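PDB 3HH1: tetrapyrrole methylase family protein from Chlorobaculum tepidum, which probably methylates the 2'-hydroxyl of a cytidine ribose in 16S rRNA with S-adenosyl-L-methionine as methyl donor, this chain being the N-terminal part of the enzyme. Local coordinates for residues His4-Thr13 against Leu76-Asp87. Sequence-based numbering, arbitrary orientation. Where two conformers were deposited one is given.
Sequences HKGTLYVVAT and LEEGSDVALVTD
Strands 8-13 and 82-87 are parallel neighbours in the five-stranded sheet of this N-terminal tetrapyrrole-methylase domain, 82-87 in the middle and 8-13 between it and strand 111-114; Leu8 pairs with Val82, and the match runs on to Thr13 with Asp87. Six backbone bonds alternate in direction from Val82 N to Thr7 O up to Thr13 N to Thr86 O, and Val11 N to Leu84 O is nearly straight (2.9 Å, 176°). On the sheet face of Leu8, Val10, Val82 and Leu84, with CG anti to the backbone N (chi1 -175°), Leu8 extends CD1 across to Val82 CG1 at 3.6 Å; helix 98-106 covers Leu8 and Leu84. Just before strand 82-87, helix 65-77 ends in a Schellman motif at Gly79, whose positive phi (89°) suits glycine. Leu76 O takes two donors there, Gly79 N at 3.0 Å and, across the contact, Gly6 N at 2.9 Å. Leu76 CD2 packs 3.4 Å from Thr7 C. Asp81 divides its carboxylate: OD1 receives Thr7 N at 3.1 Å from above the carboxylate plane, while OD2 sits in plane at the edge of the Tyr9 ring, 3.7 Å from CE2. Thr7 CG2 covers one face of that ring, and a water bridges Tyr9 OH to Asp81 OD2, donating to OD2 at 2.6 Å.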
loop_
_atom_site.group_PDB
_atom_site.type_symbol
_atom_site.label_atom_id
_atom_site.label_comp_id
_atom_site.label_asym_id
_atom_site.label_seq_id
_atom_site.Cartn_x
_atom_site.Cartn_y
_atom_site.Cartn_z
ATOM N N HIS A 4 -3.281 -25.549 7.777
ATOM C CA HIS A 4 -3.431 -24.158 8.169
ATOM C C HIS A 4 -2.528 -23.225 7.325
ATOM O O HIS A 4 -1.353 -23.490 7.149
ATOM C CB HIS A 4 -3.081 -24.056 9.649
ATOM C CG HIS A 4 -3.279 -22.701 10.236
ATOM N ND1 HIS A 4 -4.469 -22.307 10.811
ATOM C CD2 HIS A 4 -2.435 -21.652 10.360
ATOM C CE1 HIS A 4 -4.353 -21.069 11.254
ATOM N NE2 HIS A 4 -3.126 -20.650 10.996
ATOM N N LYS A 5 -3.111 -22.166 6.784
ATOM C CA LYS A 5 -2.390 -21.193 6.000
ATOM C C LYS A 5 -1.717 -20.194 6.952
ATOM O O LYS A 5 -2.314 -19.781 7.961
ATOM C CB LYS A 5 -3.363 -20.429 5.101
ATOM C CG LYS A 5 -4.097 -21.237 4.092
ATOM C CD LYS A 5 -5.163 -20.401 3.349
ATOM C CE LYS A 5 -5.782 -21.213 2.223
ATOM N NZ LYS A 5 -6.775 -20.487 1.404
ATOM N N GLY A 6 -0.495 -19.805 6.637
ATOM C CA GLY A 6 0.148 -18.691 7.311
ATOM C C GLY A 6 -0.444 -17.401 6.808
ATOM O O GLY A 6 -1.053 -17.329 5.724
ATOM N N THR A 7 -0.254 -16.372 7.613
ATOM C CA THR A 7 -0.726 -15.032 7.335
ATOM C C THR A 7 0.443 -14.164 6.943
ATOM O O THR A 7 1.518 -14.228 7.569
ATOM C CB THR A 7 -1.429 -14.476 8.594
ATOM O OG1 THR A 7 -2.639 -15.220 8.809
ATOM C CG2 THR A 7 -1.772 -12.971 8.468
ATOM N N LEU A 8 0.228 -13.344 5.905
ATOM C CA LEU A 8 1.147 -12.283 5.572
ATOM C C LEU A 8 0.735 -11.024 6.372
ATOM O O LEU A 8 -0.322 -10.399 6.064
ATOM C CB LEU A 8 1.143 -11.977 4.095
ATOM C CG LEU A 8 2.181 -10.941 3.660
ATOM C CD1 LEU A 8 3.687 -11.425 3.946
ATOM C CD2 LEU A 8 2.025 -10.533 2.213
ATOM N N TYR A 9 1.500 -10.664 7.397
ATOM C CA TYR A 9 1.253 -9.434 8.160
ATOM C C TYR A 9 1.994 -8.274 7.544
ATOM O O TYR A 9 3.182 -8.377 7.312
ATOM C CB TYR A 9 1.734 -9.581 9.607
ATOM C CG TYR A 9 0.899 -10.542 10.404
ATOM C CD1 TYR A 9 -0.374 -10.203 10.806
ATOM C CD2 TYR A 9 1.368 -11.818 10.708
ATOM C CE1 TYR A 9 -1.153 -11.068 11.502
ATOM C CE2 TYR A 9 0.593 -12.698 11.385
ATOM C CZ TYR A 9 -0.670 -12.326 11.810
ATOM O OH TYR A 9 -1.465 -13.220 12.511
ATOM N N VAL A 10 1.295 -7.207 7.207
ATOM C CA VAL A 10 1.914 -6.023 6.648
ATOM C C VAL A 10 2.083 -5.012 7.801
ATOM O O VAL A 10 1.094 -4.503 8.368
ATOM C CB VAL A 10 1.093 -5.438 5.489
ATOM C CG1 VAL A 10 1.834 -4.271 4.909
ATOM C CG2 VAL A 10 0.847 -6.538 4.399
ATOM N N VAL A 11 3.344 -4.712 8.111
ATOM C CA VAL A 11 3.718 -3.918 9.254
ATOM C C VAL A 11 4.349 -2.619 8.773
ATOM O O VAL A 11 5.397 -2.637 8.100
ATOM C CB VAL A 11 4.698 -4.702 10.155
ATOM C CG1 VAL A 11 4.973 -3.902 11.419
ATOM C CG2 VAL A 11 4.129 -6.112 10.492
ATOM N N ALA A 12 3.709 -1.485 9.081
ATOM C CA ALA A 12 4.226 -0.183 8.691
ATOM C C ALA A 12 5.247 0.274 9.723
ATOM O O ALA A 12 4.983 0.162 10.906
ATOM C CB ALA A 12 3.092 0.855 8.598
ATOM N N THR A 13 6.413 0.756 9.290
ATOM C CA THR A 13 7.460 1.126 10.237
ATOM C C THR A 13 7.917 2.545 9.964
ATOM O O THR A 13 8.125 2.901 8.827
ATOM C CB THR A 13 8.680 0.135 10.222
ATOM O OG1 THR A 13 9.262 0.065 8.921
ATOM C CG2 THR A 13 8.239 -1.313 10.617
ATOM N N LEU A 76 4.180 -19.218 3.522
ATOM C CA LEU A 76 2.757 -19.085 3.899
ATOM C C LEU A 76 1.986 -20.394 3.680
ATOM O O LEU A 76 1.211 -20.840 4.540
ATOM C CB LEU A 76 2.132 -17.961 3.093
ATOM C CG LEU A 76 2.558 -16.514 3.372
ATOM C CD1 LEU A 76 1.948 -15.556 2.350
ATOM C CD2 LEU A 76 2.238 -16.098 4.825
ATOM N N GLU A 77 2.235 -21.046 2.551
ATOM C CA GLU A 77 1.575 -22.331 2.283
ATOM C C GLU A 77 1.982 -23.399 3.303
ATOM O O GLU A 77 1.198 -24.315 3.613
ATOM C CB GLU A 77 1.930 -22.830 0.891
ATOM C CG GLU A 77 1.423 -21.981 -0.260
ATOM C CD GLU A 77 -0.050 -22.164 -0.531
ATOM O OE1 GLU A 77 -0.663 -23.045 0.103
ATOM O OE2 GLU A 77 -0.608 -21.433 -1.397
ATOM N N GLU A 78 3.225 -23.326 3.778
ATOM C CA GLU A 78 3.685 -24.215 4.811
ATOM C C GLU A 78 3.202 -23.867 6.227
ATOM O O GLU A 78 3.615 -24.542 7.173
ATOM C CB GLU A 78 5.216 -24.313 4.796
ATOM C CG GLU A 78 5.802 -24.921 3.502
ATOM C CD GLU A 78 5.684 -26.420 3.440
ATOM O OE1 GLU A 78 4.913 -27.000 4.255
ATOM O OE2 GLU A 78 6.365 -27.030 2.567
ATOM N N GLY A 79 2.357 -22.846 6.375
ATOM C CA GLY A 79 1.724 -22.532 7.659
ATOM C C GLY A 79 2.526 -21.579 8.528
ATOM O O GLY A 79 2.225 -21.421 9.686
ATOM N N SER A 80 3.527 -20.914 7.960
ATOM C CA SER A 80 4.330 -19.962 8.698
ATOM C C SER A 80 3.855 -18.547 8.392
ATOM O O SER A 80 3.637 -18.210 7.224
ATOM C CB SER A 80 5.776 -20.093 8.268
ATOM O OG SER A 80 6.589 -19.179 8.942
ATOM N N ASP A 81 3.713 -17.708 9.408
ATOM C CA ASP A 81 3.512 -16.297 9.144
ATOM C C ASP A 81 4.744 -15.640 8.556
ATOM O O ASP A 81 5.876 -16.079 8.789
ATOM C CB ASP A 81 3.107 -15.599 10.420
ATOM C CG ASP A 81 1.919 -16.254 11.069
ATOM O OD1 ASP A 81 1.160 -16.971 10.345
ATOM O OD2 ASP A 81 1.743 -16.072 12.305
ATOM N N VAL A 82 4.511 -14.580 7.810
ATOM C CA VAL A 82 5.570 -13.744 7.266
ATOM C C VAL A 82 5.182 -12.302 7.532
ATOM O O VAL A 82 4.011 -11.986 7.420
ATOM C CB VAL A 82 5.710 -13.974 5.737
ATOM C CG1 VAL A 82 6.706 -12.990 5.116
ATOM C CG2 VAL A 82 6.131 -15.417 5.449
ATOM N N ALA A 83 6.153 -11.438 7.877
ATOM C CA ALA A 83 5.878 -10.036 8.082
ATOM C C ALA A 83 6.509 -9.267 6.932
ATOM O O ALA A 83 7.681 -9.437 6.684
ATOM C CB ALA A 83 6.454 -9.543 9.434
ATOM N N LEU A 84 5.712 -8.504 6.207
ATOM C CA LEU A 84 6.224 -7.598 5.166
ATOM C C LEU A 84 6.336 -6.209 5.812
ATOM O O LEU A 84 5.355 -5.674 6.308
ATOM C CB LEU A 84 5.245 -7.568 3.980
ATOM C CG LEU A 84 5.524 -6.542 2.883
ATOM C CD1 LEU A 84 6.883 -6.746 2.305
ATOM C CD2 LEU A 84 4.429 -6.736 1.828
ATOM N N VAL A 85 7.543 -5.653 5.822
ATOM C CA VAL A 85 7.724 -4.331 6.350
ATOM C C VAL A 85 7.595 -3.348 5.198
ATOM O O VAL A 85 8.012 -3.606 4.071
ATOM C CB VAL A 85 9.058 -4.170 7.089
ATOM C CG1 VAL A 85 9.092 -5.123 8.299
ATOM C CG2 VAL A 85 10.195 -4.433 6.170
ATOM N N THR A 86 6.954 -2.237 5.488
ATOM C CA THR A 86 6.841 -1.160 4.544
ATOM C C THR A 86 7.148 0.086 5.329
ATOM O O THR A 86 7.192 0.056 6.558
ATOM C CB THR A 86 5.433 -1.077 3.890
ATOM O OG1 THR A 86 4.436 -0.822 4.890
ATOM C CG2 THR A 86 5.101 -2.383 3.141
ATOM N N ASP A 87 7.407 1.176 4.636
ATOM C CA ASP A 87 7.581 2.481 5.320
ATOM C C ASP A 87 6.240 3.052 5.763
ATOM O O ASP A 87 5.268 3.022 4.999
ATOM C CB ASP A 87 8.250 3.481 4.412
ATOM C CG ASP A 87 9.603 3.001 3.878
ATOM O OD1 ASP A 87 10.190 2.041 4.437
ATOM O OD2 ASP A 87 10.103 3.622 2.895
HETATM O O HOH W 1 -0.755 -15.778 12.861
#